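Long-range contact in histidine triad (HIT) protein (Marinobacter aquaeolei, PDB 3OHE), which is probably a nucleotide-processing hydrolase or transferase of the histidine triad family, and binds calcium: residues W34-P39 against H91-V96. Residues are numbered along the deposited sequence; the frame is centred on the assembly and turned at random.
Sequences WVILVP and HLHHIV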
ATOM      1  N   TRP A  34      13.710  -2.641  -3.892  1.00  6.52           N
ATOM      2  CA  TRP A  34      12.797  -1.925  -2.979  1.00  6.52           C
ATOM      3  C   TRP A  34      13.088  -0.437  -3.093  1.00  6.49           C
ATOM      4  O   TRP A  34      14.164   0.031  -2.718  1.00  8.00           O
ATOM      5  CB  TRP A  34      13.014  -2.484  -1.576  1.00  7.64           C
ATOM      6  CG  TRP A  34      12.183  -1.948  -0.460  1.00  6.99           C
ATOM      7  CD1 TRP A  34      11.371  -0.875  -0.429  1.00  7.62           C
ATOM      8  CD2 TRP A  34      12.149  -2.523   0.839  1.00  8.28           C
ATOM      9  NE1 TRP A  34      10.812  -0.747   0.832  1.00  8.22           N
ATOM     10  CE2 TRP A  34      11.301  -1.745   1.638  1.00  7.84           C
ATOM     11  CE3 TRP A  34      12.814  -3.604   1.426  1.00 11.30           C
ATOM     12  CZ2 TRP A  34      11.081  -2.057   2.986  1.00 11.23           C
ATOM     13  CZ3 TRP A  34      12.581  -3.904   2.742  1.00 13.21           C
ATOM     14  CH2 TRP A  34      11.725  -3.144   3.503  1.00 11.81           C
ATOM     15  N   VAL A  35      12.121   0.287  -3.664  1.00  6.25           N
ATOM     16  CA  VAL A  35      12.241   1.727  -3.927  1.00  7.17           C
ATOM     17  C   VAL A  35      11.107   2.452  -3.189  1.00  7.15           C
ATOM     18  O   VAL A  35       9.944   1.984  -3.198  1.00  7.89           O
ATOM     19  CB  VAL A  35      12.198   2.003  -5.435  1.00  7.35           C
ATOM     20  CG1 VAL A  35      12.145   3.507  -5.737  1.00  8.08           C
ATOM     21  CG2 VAL A  35      13.408   1.352  -6.136  1.00  9.41           C
ATOM     22  N   ILE A  36      11.449   3.610  -2.613  0.70  5.89           N
ATOM     23  CA  ILE A  36      10.529   4.396  -1.826  0.70  5.52           C
ATOM     24  C   ILE A  36      10.339   5.733  -2.530  0.70  5.65           C
ATOM     25  O   ILE A  36      11.315   6.360  -2.937  0.70  6.42           O
ATOM     26  CB  ILE A  36      11.088   4.566  -0.404  0.70  5.53           C
ATOM     27  CG1 ILE A  36      11.289   3.180   0.248  0.70  6.83           C
ATOM     28  CG2 ILE A  36      10.163   5.432   0.445  0.70  6.43           C
ATOM     29  CD1 ILE A  36      11.915   3.234   1.602  0.70  9.04           C
ATOM     30  N   LEU A  37       9.077   6.155  -2.679  1.00  6.36           N
ATOM     31  CA  LEU A  37       8.749   7.515  -3.119  1.00  5.59           C
ATOM     32  C   LEU A  37       8.363   8.351  -1.924  1.00  6.36           C
ATOM     33  O   LEU A  37       7.470   7.956  -1.162  1.00  6.95           O
ATOM     34  CB  LEU A  37       7.588   7.517  -4.120  1.00  6.45           C
ATOM     35  CG  LEU A  37       7.838   6.872  -5.467  1.00  7.27           C
ATOM     36  CD1 LEU A  37       6.555   6.950  -6.317  1.00  8.00           C
ATOM     37  CD2 LEU A  37       9.004   7.545  -6.171  1.00  8.24           C
ATOM     38  N   VAL A  38       9.043   9.479  -1.740  1.00  5.77           N
ATOM     39  CA  VAL A  38       8.759  10.394  -0.628  1.00  5.66           C
ATOM     40  C   VAL A  38       8.309  11.735  -1.227  1.00  5.70           C
ATOM     41  O   VAL A  38       9.132  12.514  -1.719  1.00  6.59           O
ATOM     42  CB  VAL A  38       9.948  10.631   0.279  1.00  6.23           C
ATOM     43  CG1 VAL A  38       9.489  11.396   1.540  1.00  8.40           C
ATOM     44  CG2 VAL A  38      10.640   9.300   0.669  1.00  7.91           C
ATOM     45  N   PRO A  39       6.989  12.041  -1.179  1.00  5.90           N
ATOM     46  CA  PRO A  39       6.540  13.322  -1.710  1.00  6.02           C
ATOM     47  C   PRO A  39       7.177  14.477  -0.923  1.00  6.77           C
ATOM     48  O   PRO A  39       7.193  14.453   0.307  1.00  6.92           O
ATOM     49  CB  PRO A  39       5.017  13.291  -1.485  1.00  7.32           C
ATOM     50  CG  PRO A  39       4.691  11.891  -1.346  1.00 11.15           C
ATOM     51  CD  PRO A  39       5.870  11.190  -0.757  1.00  6.47           C
ATOM     52  N   HIS A  91       5.683   7.997   3.001  1.00  6.02           N
ATOM     53  CA  HIS A  91       6.571   7.405   2.031  1.00  6.37           C
ATOM     54  C   HIS A  91       5.914   6.129   1.520  1.00  6.82           C
ATOM     55  O   HIS A  91       5.278   5.408   2.278  1.00  8.27           O
ATOM     56  CB  HIS A  91       7.974   7.203   2.609  1.00  8.22           C
ATOM     57  CG  HIS A  91       8.043   6.297   3.797  1.00  8.00           C
ATOM     58  ND1 HIS A  91       7.674   6.701   5.056  1.00  7.61           N
ATOM     59  CD2 HIS A  91       8.539   5.041   3.942  1.00  8.30           C
ATOM     60  CE1 HIS A  91       7.913   5.718   5.919  1.00  7.99           C
ATOM     61  NE2 HIS A  91       8.419   4.690   5.264  1.00  8.93           N
ATOM     62  N   LEU A  92       6.109   5.862   0.233  0.60  5.40           N
ATOM     63  CA  LEU A  92       5.392   4.785  -0.427  0.60  5.20           C
ATOM     64  C   LEU A  92       6.394   3.727  -0.879  0.60  5.53           C
ATOM     65  O   LEU A  92       7.261   4.003  -1.716  0.60  6.63           O
ATOM     66  CB  LEU A  92       4.576   5.395  -1.588  0.60  8.39           C
ATOM     67  CG  LEU A  92       3.577   4.533  -2.330  0.60  7.46           C
ATOM     68  CD1 LEU A  92       2.485   4.047  -1.330  0.60  7.50           C
ATOM     69  CD2 LEU A  92       2.921   5.275  -3.515  0.60  7.04           C
ATOM     70  N   HIS A  93       6.279   2.532  -0.308  1.00  6.14           N
ATOM     71  CA  HIS A  93       7.137   1.375  -0.625  1.00  6.47           C
ATOM     72  C   HIS A  93       6.712   0.703  -1.903  1.00  6.23           C
ATOM     73  O   HIS A  93       5.529   0.479  -2.107  1.00  6.84           O
ATOM     74  CB  HIS A  93       7.032   0.328   0.492  1.00  6.86           C
ATOM     75  CG  HIS A  93       7.455   0.804   1.835  1.00  6.89           C
ATOM     76  ND1 HIS A  93       8.777   0.895   2.190  1.00  9.56           N
ATOM     77  CD2 HIS A  93       6.724   1.144   2.914  1.00  7.77           C
ATOM     78  CE1 HIS A  93       8.837   1.309   3.440  1.00  9.83           C
ATOM     79  NE2 HIS A  93       7.610   1.470   3.901  1.00  8.79           N
ATOM     80  N   HIS A  94       7.694   0.352  -2.740  1.00  5.55           N
ATOM     81  CA  HIS A  94       7.491  -0.419  -3.972  1.00  6.43           C
ATOM     82  C   HIS A  94       8.512  -1.557  -3.977  1.00  5.75           C
ATOM     83  O   HIS A  94       9.711  -1.299  -4.104  1.00  7.42           O
ATOM     84  CB  HIS A  94       7.689   0.457  -5.216  1.00  6.57           C
ATOM     85  CG  HIS A  94       6.819   1.663  -5.260  1.00  6.24           C
ATOM     86  ND1 HIS A  94       7.040   2.771  -4.481  1.00  6.97           N
ATOM     87  CD2 HIS A  94       5.701   1.914  -5.962  1.00  7.66           C
ATOM     88  CE1 HIS A  94       6.079   3.652  -4.715  1.00  8.24           C
ATOM     89  NE2 HIS A  94       5.254   3.163  -5.615  1.00  8.02           N
ATOM     90  N   ILE A  95       8.018  -2.776  -3.777  1.00  6.07           N
ATOM     91  CA  ILE A  95       8.909  -3.932  -3.571  1.00  5.67           C
ATOM     92  C   ILE A  95       8.594  -4.991  -4.627  1.00  5.86           C
ATOM     93  O   ILE A  95       7.444  -5.421  -4.753  1.00  7.09           O
ATOM     94  CB  ILE A  95       8.752  -4.521  -2.172  1.00  7.28           C
ATOM     95  CG1 ILE A  95       8.842  -3.417  -1.093  1.00  8.83           C
ATOM     96  CG2 ILE A  95       9.822  -5.608  -1.939  1.00  8.45           C
ATOM     97  CD1 ILE A  95       8.463  -3.857   0.296  1.00 13.38           C
ATOM     98  N   VAL A  96       9.589  -5.348  -5.427  1.00  5.31           N
ATOM     99  CA  VAL A  96       9.449  -6.451  -6.380  1.00  5.93           C
ATOM    100  C   VAL A  96       9.587  -7.774  -5.655  1.00  5.88           C
ATOM    101  O   VAL A  96      10.547  -7.984  -4.919  1.00  7.64           O
ATOM    102  CB  VAL A  96      10.495  -6.344  -7.521  1.00  6.93           C
ATOM    103  CG1 VAL A  96      10.345  -7.540  -8.473  1.00  8.72           C
ATOM    104  CG2 VAL A  96      10.374  -5.049  -8.259  1.00  8.92           C
TER
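The histidine triad motif, His-X-His-X-His-X-X in its textbook form, has H91 and H93 at its second and third histidines, with Q89 at the position of the first, and its strand 92-97 pairs antiparallel with strand 34-39 inside the five-stranded HIT sheet. W34, I36, H93 and I95 share one face. A chi1 of -179° swings the W34 indole across beside H93, and NE1 donates to H93 ND1 at 2.9 Å, tilted 22° from the imidazole plane. I95 CG1 makes a CH-pi contact over the five-membered ring, 3.6 Å from its centroid. I36 CG2 meets the H91 ring at its edge and packs 3.6 Å from H91 CB; H91 ND1 bonds to Q89 O. On the helix 52-72 face, V35 O accepts both H94 N at 2.8 Å and, from above the carbonyl plane, H94 ND1 at 3.3 Å, while H94 NE2 bonds to S62. L37 CD1 packs 3.7 Å from H94 CE1. Replacing W34 by alanine would remove the indole, which would probably leave H93 ND1 without its donor and open a gap beside I95 CG1. ND1 of H93 accepts the indole N-H, and this bond, with W109 packing on H93, probably restricts the turning of the imidazole.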